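BIFUNCTIONAL PROTEIN Proline utilization A (PutA) (Corynebacterium freiburgense, PDB 5UX5) probably oxidises proline to glutamate in two steps, pairing a flavin-dependent proline dehydrogenase with an NAD-dependent aldehyde dehydrogenase in one chain. Local coordinates at residues R484-P489 / I534-L539; H544-T549 / P621-C626; N198-D203 / S472-L477; V753-E758 / E797-S802; Q525-E530 / A637-D642. All blocks are in the same frame, centred on the assembly; numbering follows the deposited sequence.

Contact 1. Residues R484-P489 / I534-L539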
# COMPACT_ATOMS: atom_id res chain seq x y z
N ARG A 484 -0.50 20.49 -7.10
CA ARG A 484 -1.26 21.34 -8.00
C ARG A 484 -0.41 21.86 -9.15
O ARG A 484 -0.94 22.06 -10.25
CB ARG A 484 -1.86 22.51 -7.23
CG ARG A 484 -3.08 22.15 -6.40
CD ARG A 484 -3.60 23.36 -5.65
NE ARG A 484 -4.35 23.00 -4.46
CZ ARG A 484 -3.86 23.04 -3.22
NH1 ARG A 484 -2.61 23.42 -3.02
NH2 ARG A 484 -4.62 22.70 -2.18
N THR A 485 0.88 22.12 -8.93
CA THR A 485 1.74 22.80 -9.90
C THR A 485 2.56 21.85 -10.77
O THR A 485 3.57 22.27 -11.34
CB THR A 485 2.67 23.80 -9.19
OG1 THR A 485 3.70 23.10 -8.46
CG2 THR A 485 1.89 24.73 -8.25
N LEU A 486 2.15 20.59 -10.94
CA LEU A 486 2.96 19.66 -11.71
C LEU A 486 3.02 20.06 -13.18
O LEU A 486 2.07 20.60 -13.74
CB LEU A 486 2.43 18.23 -11.56
CG LEU A 486 2.78 17.44 -10.29
CD1 LEU A 486 2.18 16.06 -10.36
CD2 LEU A 486 4.31 17.36 -10.08
N GLU A 487 4.16 19.80 -13.81
CA GLU A 487 4.39 20.22 -15.19
C GLU A 487 4.20 19.06 -16.17
O GLU A 487 3.99 17.91 -15.77
CB GLU A 487 5.78 20.83 -15.30
CG GLU A 487 5.96 22.03 -14.37
CD GLU A 487 7.26 22.75 -14.64
OE1 GLU A 487 8.32 22.15 -14.39
OE2 GLU A 487 7.21 23.90 -15.11
N ASP A 488 4.28 19.38 -17.47
CA ASP A 488 4.10 18.41 -18.56
C ASP A 488 5.36 18.42 -19.42
O ASP A 488 5.36 18.96 -20.54
CB ASP A 488 2.84 18.73 -19.37
CG ASP A 488 2.61 17.78 -20.55
OD1 ASP A 488 3.34 16.77 -20.66
OD2 ASP A 488 1.66 18.02 -21.34
N PRO A 489 6.45 17.81 -18.94
CA PRO A 489 7.73 17.98 -19.63
C PRO A 489 7.72 17.31 -20.99
O PRO A 489 7.16 16.23 -21.17
CB PRO A 489 8.74 17.34 -18.67
CG PRO A 489 7.96 16.60 -17.65
CD PRO A 489 6.57 17.09 -17.66
N ILE A 534 14.40 15.12 -8.59
CA ILE A 534 13.48 15.31 -9.70
C ILE A 534 12.20 14.48 -9.53
O ILE A 534 11.51 14.22 -10.51
CB ILE A 534 14.16 15.04 -11.05
CG1 ILE A 534 14.74 13.63 -11.10
CG2 ILE A 534 15.19 16.06 -11.37
CD1 ILE A 534 15.23 13.28 -12.46
N ARG A 535 11.86 14.10 -8.29
CA ARG A 535 10.61 13.38 -8.08
C ARG A 535 9.44 14.11 -8.71
O ARG A 535 8.56 13.50 -9.33
CB ARG A 535 10.33 13.15 -6.58
CG ARG A 535 8.95 12.52 -6.37
CD ARG A 535 8.58 12.22 -4.92
NE ARG A 535 9.53 11.34 -4.26
CZ ARG A 535 9.35 10.04 -4.08
NH1 ARG A 535 8.24 9.45 -4.53
NH2 ARG A 535 10.28 9.31 -3.46
N GLN A 536 9.44 15.45 -8.62
CA GLN A 536 8.31 16.17 -9.18
C GLN A 536 8.37 16.27 -10.69
O GLN A 536 7.33 16.23 -11.35
CB GLN A 536 8.19 17.54 -8.54
CG GLN A 536 7.29 17.48 -7.33
CD GLN A 536 7.84 18.21 -6.15
OE1 GLN A 536 7.90 19.46 -6.13
NE2 GLN A 536 8.26 17.44 -5.15
N ASP A 537 9.57 16.38 -11.26
CA ASP A 537 9.69 16.25 -12.71
C ASP A 537 9.23 14.86 -13.17
O ASP A 537 8.56 14.73 -14.21
CB ASP A 537 11.12 16.54 -13.15
CG ASP A 537 11.54 17.96 -12.89
OD1 ASP A 537 11.09 18.84 -13.65
OD2 ASP A 537 12.31 18.20 -11.93
N LEU A 538 9.60 13.80 -12.43
CA LEU A 538 9.17 12.48 -12.85
C LEU A 538 7.66 12.38 -12.78
O LEU A 538 7.02 11.86 -13.69
CB LEU A 538 9.84 11.37 -12.02
CG LEU A 538 11.36 11.20 -12.18
CD1 LEU A 538 11.91 10.18 -11.21
CD2 LEU A 538 11.75 10.86 -13.58
N LEU A 539 7.06 12.90 -11.70
CA LEU A 539 5.60 12.88 -11.58
C LEU A 539 4.94 13.62 -12.75
O LEU A 539 3.95 13.16 -13.33
CB LEU A 539 5.18 13.47 -10.23
CG LEU A 539 5.58 12.59 -9.04
CD1 LEU A 539 5.15 13.18 -7.71
CD2 LEU A 539 5.03 11.18 -9.20

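Contact 2. Residues H544-T549 / P621-C626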
# COMPACT_ATOMS: atom_id res chain seq x y z
N HIS A 544 1.33 12.70 -17.41
CA HIS A 544 0.91 13.10 -18.75
C HIS A 544 1.23 12.01 -19.78
O HIS A 544 0.31 11.39 -20.34
CB HIS A 544 1.55 14.43 -19.12
CG HIS A 544 1.08 15.56 -18.26
ND1 HIS A 544 1.75 15.96 -17.12
CD2 HIS A 544 -0.04 16.32 -18.33
CE1 HIS A 544 1.08 16.94 -16.54
NE2 HIS A 544 -0.01 17.17 -17.25
N GLU A 545 2.52 11.73 -20.02
CA GLU A 545 2.87 10.78 -21.07
C GLU A 545 2.38 9.38 -20.74
O GLU A 545 1.80 8.69 -21.59
CB GLU A 545 4.37 10.77 -21.32
CG GLU A 545 4.74 10.03 -22.60
CD GLU A 545 6.21 9.80 -22.75
OE1 GLU A 545 6.74 9.97 -23.88
OE2 GLU A 545 6.86 9.48 -21.74
N ALA A 546 2.60 8.92 -19.50
CA ALA A 546 2.16 7.59 -19.12
C ALA A 546 0.70 7.55 -18.67
O ALA A 546 0.10 6.47 -18.68
CB ALA A 546 3.05 7.03 -18.01
N GLY A 547 0.10 8.68 -18.32
CA GLY A 547 -1.31 8.67 -17.94
C GLY A 547 -1.63 8.09 -16.57
O GLY A 547 -2.76 7.64 -16.36
N LYS A 548 -0.66 8.05 -15.66
CA LYS A 548 -0.85 7.54 -14.31
C LYS A 548 -1.31 8.65 -13.36
O LYS A 548 -0.96 9.82 -13.53
CB LYS A 548 0.47 6.93 -13.79
CG LYS A 548 1.10 5.99 -14.80
CD LYS A 548 2.27 5.18 -14.24
CE LYS A 548 1.82 4.32 -13.08
NZ LYS A 548 2.75 3.25 -12.72
N THR A 549 -2.08 8.28 -12.34
CA THR A 549 -2.36 9.22 -11.27
C THR A 549 -1.12 9.40 -10.39
O THR A 549 -0.19 8.60 -10.43
CB THR A 549 -3.53 8.74 -10.40
OG1 THR A 549 -3.18 7.53 -9.71
CG2 THR A 549 -4.78 8.53 -11.25
N PRO A 621 7.95 2.29 -26.56
CA PRO A 621 7.74 3.50 -27.37
C PRO A 621 6.65 4.44 -26.85
O PRO A 621 6.71 5.64 -27.13
CB PRO A 621 7.40 2.94 -28.76
CG PRO A 621 6.92 1.58 -28.52
CD PRO A 621 7.67 1.06 -27.32
N GLU A 622 5.69 3.95 -26.06
CA GLU A 622 4.67 4.84 -25.51
C GLU A 622 5.23 5.81 -24.47
O GLU A 622 4.57 6.80 -24.15
CB GLU A 622 3.54 4.03 -24.84
CG GLU A 622 2.66 3.18 -25.76
CD GLU A 622 3.31 1.85 -26.17
OE1 GLU A 622 4.42 1.56 -25.70
OE2 GLU A 622 2.70 1.09 -26.95
N VAL A 623 6.41 5.54 -23.90
CA VAL A 623 6.84 6.33 -22.75
C VAL A 623 8.27 6.82 -22.91
O VAL A 623 9.04 6.85 -21.95
CB VAL A 623 6.67 5.54 -21.43
CG1 VAL A 623 5.21 5.48 -21.05
CG2 VAL A 623 7.20 4.16 -21.57
N ARG A 624 8.59 7.31 -24.11
CA ARG A 624 9.97 7.70 -24.39
C ARG A 624 10.36 8.95 -23.62
O ARG A 624 11.54 9.15 -23.33
CB ARG A 624 10.16 7.91 -25.89
CG ARG A 624 10.13 6.65 -26.68
CD ARG A 624 10.40 6.93 -28.12
NE ARG A 624 10.59 5.69 -28.88
CZ ARG A 624 9.89 5.34 -29.97
NH1 ARG A 624 8.95 6.15 -30.46
NH2 ARG A 624 10.16 4.19 -30.58
N ARG A 625 9.40 9.84 -23.34
CA ARG A 625 9.79 11.01 -22.57
C ARG A 625 10.06 10.65 -21.11
O ARG A 625 10.88 11.31 -20.46
CB ARG A 625 8.75 12.14 -22.68
CG ARG A 625 8.75 12.83 -24.04
CD ARG A 625 7.79 14.01 -24.16
NE ARG A 625 6.51 13.89 -23.45
CZ ARG A 625 5.33 13.71 -24.05
NH1 ARG A 625 5.27 13.65 -25.38
NH2 ARG A 625 4.22 13.63 -23.31
N CYS A 626 9.39 9.62 -20.58
CA CYS A 626 9.67 9.14 -19.23
C CYS A 626 11.13 8.71 -19.08
O CYS A 626 11.83 9.13 -18.15
CB CYS A 626 8.72 8.00 -18.87
SG CYS A 626 7.01 8.54 -18.55

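Contact 3. Residues N198-D203 / S472-L477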
# COMPACT_ATOMS: atom_id res chain seq x y z
N ASN A 198 -10.40 11.18 -1.89
CA ASN A 198 -9.10 11.24 -2.57
C ASN A 198 -8.16 12.24 -1.91
O ASN A 198 -8.35 13.45 -2.07
CB ASN A 198 -9.31 11.61 -4.02
CG ASN A 198 -8.01 11.69 -4.81
OD1 ASN A 198 -6.90 11.44 -4.29
ND2 ASN A 198 -8.16 12.03 -6.09
N PRO A 199 -7.09 11.79 -1.25
CA PRO A 199 -6.24 12.73 -0.49
C PRO A 199 -5.47 13.72 -1.34
O PRO A 199 -4.83 14.61 -0.77
CB PRO A 199 -5.26 11.81 0.24
CG PRO A 199 -5.13 10.63 -0.70
CD PRO A 199 -6.51 10.44 -1.32
N TRP A 200 -5.46 13.58 -2.67
CA TRP A 200 -4.70 14.51 -3.50
C TRP A 200 -5.54 15.66 -4.04
O TRP A 200 -4.98 16.58 -4.64
CB TRP A 200 -4.06 13.77 -4.68
CG TRP A 200 -2.96 12.85 -4.23
CD1 TRP A 200 -3.08 11.52 -3.95
CD2 TRP A 200 -1.59 13.18 -4.00
NE1 TRP A 200 -1.88 11.01 -3.57
CE2 TRP A 200 -0.94 12.01 -3.58
CE3 TRP A 200 -0.86 14.37 -4.10
CZ2 TRP A 200 0.42 11.97 -3.24
CZ3 TRP A 200 0.50 14.33 -3.78
CH2 TRP A 200 1.12 13.14 -3.35
N ASP A 201 -6.85 15.64 -3.83
CA ASP A 201 -7.75 16.62 -4.41
C ASP A 201 -8.51 17.29 -3.28
O ASP A 201 -9.69 17.01 -3.08
CB ASP A 201 -8.69 15.96 -5.41
CG ASP A 201 -9.58 16.97 -6.15
OD1 ASP A 201 -9.15 18.15 -6.25
OD2 ASP A 201 -10.69 16.60 -6.62
N ILE A 202 -7.83 18.17 -2.53
CA ILE A 202 -8.50 18.82 -1.41
C ILE A 202 -9.57 19.80 -1.90
O ILE A 202 -10.68 19.80 -1.37
CB ILE A 202 -7.49 19.52 -0.47
CG1 ILE A 202 -8.16 19.85 0.85
CG2 ILE A 202 -6.97 20.80 -1.04
CD1 ILE A 202 -7.21 20.31 1.90
N ASP A 203 -9.30 20.52 -3.01
CA ASP A 203 -10.25 21.49 -3.55
C ASP A 203 -11.53 20.81 -3.99
O ASP A 203 -12.63 21.28 -3.69
CB ASP A 203 -9.67 22.25 -4.76
CG ASP A 203 -8.38 23.04 -4.46
OD1 ASP A 203 -8.05 23.31 -3.29
OD2 ASP A 203 -7.71 23.43 -5.44
N SER A 472 5.54 10.45 -1.03
CA SER A 472 5.02 11.78 -0.78
C SER A 472 3.79 11.71 0.13
O SER A 472 2.95 10.82 -0.03
CB SER A 472 4.70 12.45 -2.12
OG SER A 472 5.85 12.49 -2.96
N ASP A 473 3.67 12.64 1.09
CA ASP A 473 2.60 12.61 2.07
C ASP A 473 1.53 13.66 1.74
O ASP A 473 1.71 14.85 2.05
CB ASP A 473 3.16 12.85 3.48
CG ASP A 473 2.13 12.62 4.58
OD1 ASP A 473 0.92 12.48 4.28
OD2 ASP A 473 2.53 12.57 5.78
N PRO A 474 0.39 13.29 1.16
CA PRO A 474 -0.66 14.28 0.88
C PRO A 474 -1.41 14.77 2.12
O PRO A 474 -2.34 15.58 1.98
CB PRO A 474 -1.60 13.56 -0.09
CG PRO A 474 -1.34 12.10 0.13
CD PRO A 474 0.04 11.94 0.68
N ALA A 475 -1.04 14.30 3.32
CA ALA A 475 -1.58 14.91 4.53
C ALA A 475 -0.93 16.27 4.82
O ALA A 475 -1.54 17.09 5.50
CB ALA A 475 -1.38 14.00 5.74
N LEU A 476 0.25 16.53 4.28
CA LEU A 476 0.84 17.85 4.40
C LEU A 476 0.28 18.79 3.33
O LEU A 476 0.24 18.43 2.15
CB LEU A 476 2.35 17.76 4.25
CG LEU A 476 3.06 16.77 5.14
CD1 LEU A 476 4.53 16.76 4.71
CD2 LEU A 476 2.88 17.10 6.62
N LEU A 477 -0.10 20.02 3.72
CA LEU A 477 -0.54 21.00 2.73
C LEU A 477 0.58 21.42 1.80
O LEU A 477 0.31 21.74 0.65
CB LEU A 477 -1.16 22.24 3.40
CG LEU A 477 -2.42 22.00 4.22
CD1 LEU A 477 -2.72 23.14 5.13
CD2 LEU A 477 -3.62 21.75 3.29

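Contact 4. Residues V753-E758 / E797-S802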
# COMPACT_ATOMS: atom_id res chain seq x y z
N VAL A 753 -13.28 7.95 -13.01
CA VAL A 753 -12.51 7.66 -14.21
C VAL A 753 -12.15 8.97 -14.89
O VAL A 753 -13.00 9.84 -15.08
CB VAL A 753 -13.31 6.75 -15.17
CG1 VAL A 753 -12.49 6.42 -16.39
CG2 VAL A 753 -13.73 5.48 -14.47
N GLY A 754 -10.88 9.11 -15.25
CA GLY A 754 -10.38 10.31 -15.90
C GLY A 754 -8.90 10.18 -16.17
O GLY A 754 -8.27 9.17 -15.84
N TYR A 755 -8.33 11.23 -16.77
CA TYR A 755 -6.91 11.23 -17.09
C TYR A 755 -6.06 11.29 -15.82
O TYR A 755 -6.49 11.81 -14.79
CB TYR A 755 -6.55 12.42 -18.00
CG TYR A 755 -7.16 12.29 -19.37
CD1 TYR A 755 -6.69 11.35 -20.27
CD2 TYR A 755 -8.25 13.09 -19.74
CE1 TYR A 755 -7.28 11.20 -21.52
CE2 TYR A 755 -8.83 12.95 -20.98
CZ TYR A 755 -8.34 12.01 -21.86
OH TYR A 755 -8.93 11.88 -23.10
N GLY A 756 -4.84 10.75 -15.91
CA GLY A 756 -3.97 10.72 -14.75
C GLY A 756 -3.55 12.10 -14.27
O GLY A 756 -3.25 12.26 -13.08
N HIS A 757 -3.57 13.10 -15.14
CA HIS A 757 -3.12 14.43 -14.79
C HIS A 757 -4.21 15.27 -14.12
O HIS A 757 -3.99 16.46 -13.85
CB HIS A 757 -2.60 15.16 -16.03
CG HIS A 757 -3.66 15.45 -17.05
ND1 HIS A 757 -3.80 14.72 -18.21
CD2 HIS A 757 -4.66 16.36 -17.05
CE1 HIS A 757 -4.83 15.18 -18.90
NE2 HIS A 757 -5.37 16.18 -18.22
N GLU A 758 -5.37 14.68 -13.85
CA GLU A 758 -6.46 15.34 -13.14
C GLU A 758 -6.49 14.84 -11.70
O GLU A 758 -6.81 13.68 -11.45
CB GLU A 758 -7.80 15.06 -13.84
CG GLU A 758 -8.08 15.92 -15.07
CD GLU A 758 -8.09 17.43 -14.78
OE1 GLU A 758 -8.32 17.84 -13.62
OE2 GLU A 758 -7.87 18.22 -15.73
N GLU A 797 -11.62 8.70 -28.17
CA GLU A 797 -10.38 7.97 -28.45
C GLU A 797 -10.40 6.54 -27.95
O GLU A 797 -9.70 5.69 -28.52
CB GLU A 797 -9.18 8.69 -27.83
N GLY A 798 -11.24 6.22 -26.96
CA GLY A 798 -11.28 4.88 -26.42
C GLY A 798 -10.25 4.59 -25.33
O GLY A 798 -9.97 3.42 -25.05
N THR A 799 -9.65 5.62 -24.74
CA THR A 799 -8.68 5.41 -23.69
C THR A 799 -9.29 5.45 -22.30
O THR A 799 -8.74 4.85 -21.37
CB THR A 799 -7.57 6.46 -23.79
OG1 THR A 799 -8.11 7.77 -23.61
CG2 THR A 799 -6.86 6.36 -25.14
N LEU A 800 -10.41 6.15 -22.12
CA LEU A 800 -11.09 6.24 -20.84
C LEU A 800 -12.23 5.22 -20.83
O LEU A 800 -13.21 5.39 -21.56
CB LEU A 800 -11.62 7.65 -20.63
CG LEU A 800 -10.53 8.66 -20.29
CD1 LEU A 800 -11.06 10.10 -20.27
CD2 LEU A 800 -9.90 8.27 -18.97
N TRP A 801 -12.09 4.17 -20.02
CA TRP A 801 -13.09 3.12 -19.85
C TRP A 801 -13.45 3.00 -18.38
O TRP A 801 -12.56 2.90 -17.52
CB TRP A 801 -12.60 1.76 -20.36
CG TRP A 801 -12.65 1.62 -21.82
CD1 TRP A 801 -11.77 2.14 -22.72
CD2 TRP A 801 -13.66 0.93 -22.58
NE1 TRP A 801 -12.17 1.81 -24.00
CE2 TRP A 801 -13.32 1.07 -23.94
CE3 TRP A 801 -14.80 0.20 -22.25
CZ2 TRP A 801 -14.08 0.51 -24.96
CZ3 TRP A 801 -15.57 -0.35 -23.27
CH2 TRP A 801 -15.20 -0.20 -24.60
N SER A 802 -14.75 2.97 -18.09
CA SER A 802 -15.20 2.72 -16.73
C SER A 802 -14.96 1.25 -16.39
O SER A 802 -14.87 0.41 -17.28
CB SER A 802 -16.68 3.12 -16.56
OG SER A 802 -17.60 2.03 -16.62

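Contact 5. Residues Q525-E530 / A637-D642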
# COMPACT_ATOMS: atom_id res chain seq x y z
N GLN A 525 24.34 5.37 -5.38
CA GLN A 525 23.81 6.12 -4.25
C GLN A 525 23.53 7.54 -4.67
O GLN A 525 22.49 8.11 -4.32
CB GLN A 525 24.80 6.07 -3.08
CG GLN A 525 25.00 4.70 -2.44
CD GLN A 525 23.78 4.21 -1.66
OE1 GLN A 525 22.79 4.94 -1.50
NE2 GLN A 525 23.85 2.99 -1.15
N ARG A 526 24.40 8.10 -5.49
CA ARG A 526 24.18 9.44 -6.02
C ARG A 526 22.99 9.45 -6.97
O ARG A 526 22.21 10.42 -6.99
CB ARG A 526 25.45 9.90 -6.72
CG ARG A 526 25.90 11.26 -6.28
CD ARG A 526 27.40 11.32 -6.28
NE ARG A 526 27.91 11.43 -7.63
CZ ARG A 526 28.94 10.74 -8.08
NH1 ARG A 526 29.56 9.88 -7.27
NH2 ARG A 526 29.35 10.90 -9.33
N ALA A 527 22.83 8.38 -7.76
CA ALA A 527 21.68 8.28 -8.65
C ALA A 527 20.39 8.28 -7.87
O ALA A 527 19.39 8.87 -8.31
CB ALA A 527 21.80 7.03 -9.51
N ALA A 528 20.38 7.64 -6.71
CA ALA A 528 19.17 7.65 -5.90
C ALA A 528 18.91 9.05 -5.31
O ALA A 528 17.77 9.51 -5.28
CB ALA A 528 19.27 6.58 -4.82
N ASP A 529 19.97 9.75 -4.89
CA ASP A 529 19.78 11.12 -4.41
C ASP A 529 19.21 12.01 -5.50
O ASP A 529 18.29 12.81 -5.24
CB ASP A 529 21.11 11.70 -3.91
CG ASP A 529 21.57 11.11 -2.59
OD1 ASP A 529 20.82 10.32 -1.98
OD2 ASP A 529 22.70 11.43 -2.16
N GLU A 530 19.74 11.89 -6.74
CA GLU A 530 19.30 12.74 -7.84
C GLU A 530 17.90 12.37 -8.33
O GLU A 530 17.14 13.25 -8.75
CB GLU A 530 20.27 12.65 -9.02
CG GLU A 530 21.64 13.27 -8.77
CD GLU A 530 21.57 14.76 -8.60
OE1 GLU A 530 20.49 15.35 -8.84
OE2 GLU A 530 22.60 15.34 -8.21
N ALA A 637 24.09 12.36 -11.72
CA ALA A 637 24.75 11.50 -10.75
C ALA A 637 26.16 11.10 -11.15
O ALA A 637 26.89 10.57 -10.31
CB ALA A 637 23.94 10.24 -10.50
N GLY A 638 26.57 11.35 -12.39
CA GLY A 638 27.86 10.92 -12.88
C GLY A 638 27.81 9.69 -13.75
O GLY A 638 28.87 9.22 -14.18
N ILE A 639 26.62 9.15 -14.02
CA ILE A 639 26.49 7.97 -14.86
C ILE A 639 26.37 8.47 -16.29
O ILE A 639 25.28 8.79 -16.77
CB ILE A 639 25.30 7.11 -14.45
CG1 ILE A 639 25.44 6.71 -12.98
CG2 ILE A 639 25.20 5.93 -15.39
CD1 ILE A 639 24.17 6.16 -12.36
N GLY A 640 27.50 8.54 -16.99
CA GLY A 640 27.58 9.17 -18.29
C GLY A 640 27.39 8.20 -19.45
O GLY A 640 27.03 7.03 -19.28
N GLU A 641 27.66 8.70 -20.66
CA GLU A 641 27.42 7.89 -21.85
C GLU A 641 28.41 6.74 -22.01
O GLU A 641 28.15 5.86 -22.84
CB GLU A 641 27.46 8.76 -23.11
CG GLU A 641 26.30 9.73 -23.21
CD GLU A 641 26.31 10.49 -24.52
OE1 GLU A 641 27.35 10.44 -25.22
OE2 GLU A 641 25.29 11.15 -24.83
N ASP A 642 29.49 6.69 -21.24
CA ASP A 642 30.37 5.53 -21.22
C ASP A 642 29.87 4.43 -20.29
O ASP A 642 30.52 3.38 -20.18
CB ASP A 642 31.78 5.95 -20.81
CG ASP A 642 31.79 6.87 -19.60
OD1 ASP A 642 30.70 7.31 -19.16
OD2 ASP A 642 32.90 7.18 -19.10

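Contact 1. Residues R484-P489 / I534-L539
Leu486 and Gln536 bring their CA atoms to 6.9 Å, and Glu487 and Asp537 follow at 7.1 Å, as the irregular segment 484-489 passes alongside the first turn of helix 535-544 with no hydrogen bond between the two. Leu486 carries most of the contact. Its CG stands anti to its own carbonyl carbon (chi1 -79°), which turns the fork of the side chain onto the helix. CD1 and CD2 sit astride Leu539 CB, each 4.0 Å from it, and CD2 also comes within 3.5 Å of the carbonyl oxygen Gln536 O. Gln536, on the solvent side, adds a methylene: its bent chain places CG 4.1 Å from Leu486 CD2. The segment 484-489 follows helix 477-484 and belongs to the connection leading from the proline dehydrogenase barrel to the helices of the aldehyde dehydrogenase part; Leu486, with its apolar fork, packs this connection against helix 535-544. Helix 550-574 also touches both leucines, through Ile550 at Leu486 and Ala553 at Leu539. Pro489 suits the extended end of the linker, its ring turned to the helix with CG 4.0 Å from Asp537 O, and it also rests on Val541. Toward solvent two like charges come near, Glu487 OE1 and Asp537 OD1 being 4.4 Å apart; solvent probably screens their mutual repulsion.

Contact 2. Residues H544-T549 / P621-C626
Glu545 points its carboxylate at the first turn of helix 624-636, where Val623 is the N-cap, and hydrogen bonds dominate. Arg625 N donates to Glu545 OE1 over 2.7 Å, meeting the syn lone pair at a fairly straight 161°. Cys626 N reaches Glu545 OE2 at 2.8 Å, also on the syn side but more bent, at 139°. An acid suits this place because it can accept from two first-turn N-H groups at once, and the positive end of the helix probably favours its charge. With CG anti to the backbone N (chi1 -168°) and an extended chain, Glu545 spans the gap. A long salt bridge adds charge alone: Glu545 OE1 lies 4.0 Å from Arg625 NE, well out of the guanidinium plane with no N-H directed at it, while Glu545 CG sits over one face. Arg625 NE makes a weak hydrogen bond to Pro489 O. Apolar contact is small, Ala546 CB meeting Val623 CG1 at 4.0 Å, where a short side chain allows close approach. Pro621, just before the helix, touches the bound NAD. The contact joins the loop between helices 535-544 and 550-574 to the beginning of helix 624-636, which follows strand 614-618 of the NAD-binding sheet.

Contact 3. Residues N198-D203 / S472-L477
Trp200 offers one face of its indole to Pro474, whose CB stands 3.9 Å from the centroid of the six-membered ring and only 10° off its normal, a CH-pi contact. Pro474 CG extends the cover along the same face, 3.7 Å from Trp200 CE2, while Ser472 CB meets the ring edge close to its plane at Trp200 CH2, 3.8 Å away. Asn198 OD1 also lies at the ring edge, in its plane. Trp200 and Pro474 each sit in a type I beta turn that also contains an Asx turn: Asn198 to Asp201 on one side, Asp473 to Leu476 on the other. In each, proline takes the second position, which its fixed phi fits well, and the preceding Asn or Asp accepts from the N-H two residues on. Trp200 N donates to Asn198 OD1 at 170°, from above the carbonyl plane. Ala475 N likewise reaches Asp473 OD1 from above its carboxylate plane. The two prolines lie side by side, pointing the same way, with Pro199 CB 3.9 Å from Pro474 CG. One turn leads into helix 202-221 of the proline dehydrogenase barrel, with Asp201 as its N-cap, and the other into helix 477-484 beyond the barrel. Helix 550-574 of the aldehyde dehydrogenase part also touches Trp200, through Ile550 and Ala551, and its Asp554 is hydrogen-bonded to Ser472 OG. Farther along, Ile202 and Leu477 cross at about a right angle; Ile202 CG1, anti to the backbone N (chi1 -165°), carries CD1 to 4.1 Å from Leu477 CD2.

Contact 4. Residues V753-E758 / E797-S802
Leu800 reaches between Gly754 and Tyr755, each of its two methyl groups meeting a different one. Its CG stands anti to its carbonyl carbon (chi1 -74°), and the fork beyond sends CD1 over one face of the Tyr755 ring, 3.9 Å from the centroid and 22° off the normal, a CH-pi contact. The methyl is displaced toward the rim, nearest Tyr755 CZ and CE2, both 3.7 Å from Leu800 CD1. The other branch, Leu800 CD2, lies 3.5 Å from Gly754 C, against a fully extended backbone that carries no side chain there. Tyr755 and Leu800 cross at about a right angle. Val753 opens its two branches over the backbone of 801-802: CG1, anti to the backbone N (chi1 -179°), lies 3.7 Å from Trp801 O, while CG2 meets Ser802 CA at 3.9 Å. Thr799 OG1 lies obliquely to the ring, 4.1 Å from Tyr755 CE1, and is hydrogen-bonded to Asn795 ND2. The two segments run in nearly opposite directions, and in this aldehyde dehydrogenase part they join the loop after helix 740-750 to the loop leading into strand 804-807. No hydrogen bond crosses between them; Gly754 pairs instead with Met763, Leu800 with Leu794 and Ser802 with Glu792. The association therefore depends on shape and dispersion, with ring face and branched aliphatics suited to each other, while the polar bonds named here go to adjoining loops.

Contact 5. Residues Q525-E530 / A637-D642
Ala637, the residue most deeply engaged, sets its CB against the backbone of helix 517-533, 3.5 Å from both Ala527 N and Ala527 CA. The small side chain on each side permits this closeness: the CA atoms of Ala527 and Ala637 stand only 4.9 Å apart, and the two CB atoms meet at 4.0 Å. Ala527 also receives the end of Ile639, whose CD1 lies 3.8 Å from Ala527 CB, and Ile639 also touches Leu609 of helix 599-611. Gly638, just past helix 624-636, turns the chain in a Schellman motif, its positive phi (102°) being natural to glycine. The helix is the connection of a beta-alpha-beta crossover in the NAD-binding sheet, from strand 614-618 to the parallel strand 644-646. Arg526, the second most engaged residue, bends at chi2 and chi3, which brings the carbonyl oxygen Ala637 O over one face of its guanidinium, a placement doubtful in detail. That approach is poorly directed for a hydrogen bond, although the positive group may complement the negative C-terminal end of the helix. Glu530 contributes its methylene, CG being 3.9 Å from Ala637 N, while its carboxylate turns to Asn533.

From the N terminus, contact 3 comes first: it joins 198-203 to 472-477, closing a loop that holds most of the barrel. Contact 1 then closes a short loop from 484-489 to 534-539. Contact 5 starts within it, at 525-530, and ends at 637-642, so the two cross, while contact 2 is wholly enclosed by contact 5. Contact 4 follows in series as a separate short loop. Contacts 1 and 3 meet through a long, weak ion pair of Arg484 and Asp203; contacts 1 and 2 meet where Pro489 O approaches Arg625; contacts 2 and 4 meet at His544 and His757. Together they tie barrel, linker, NAD-binding helices and later aldehyde dehydrogenase loops.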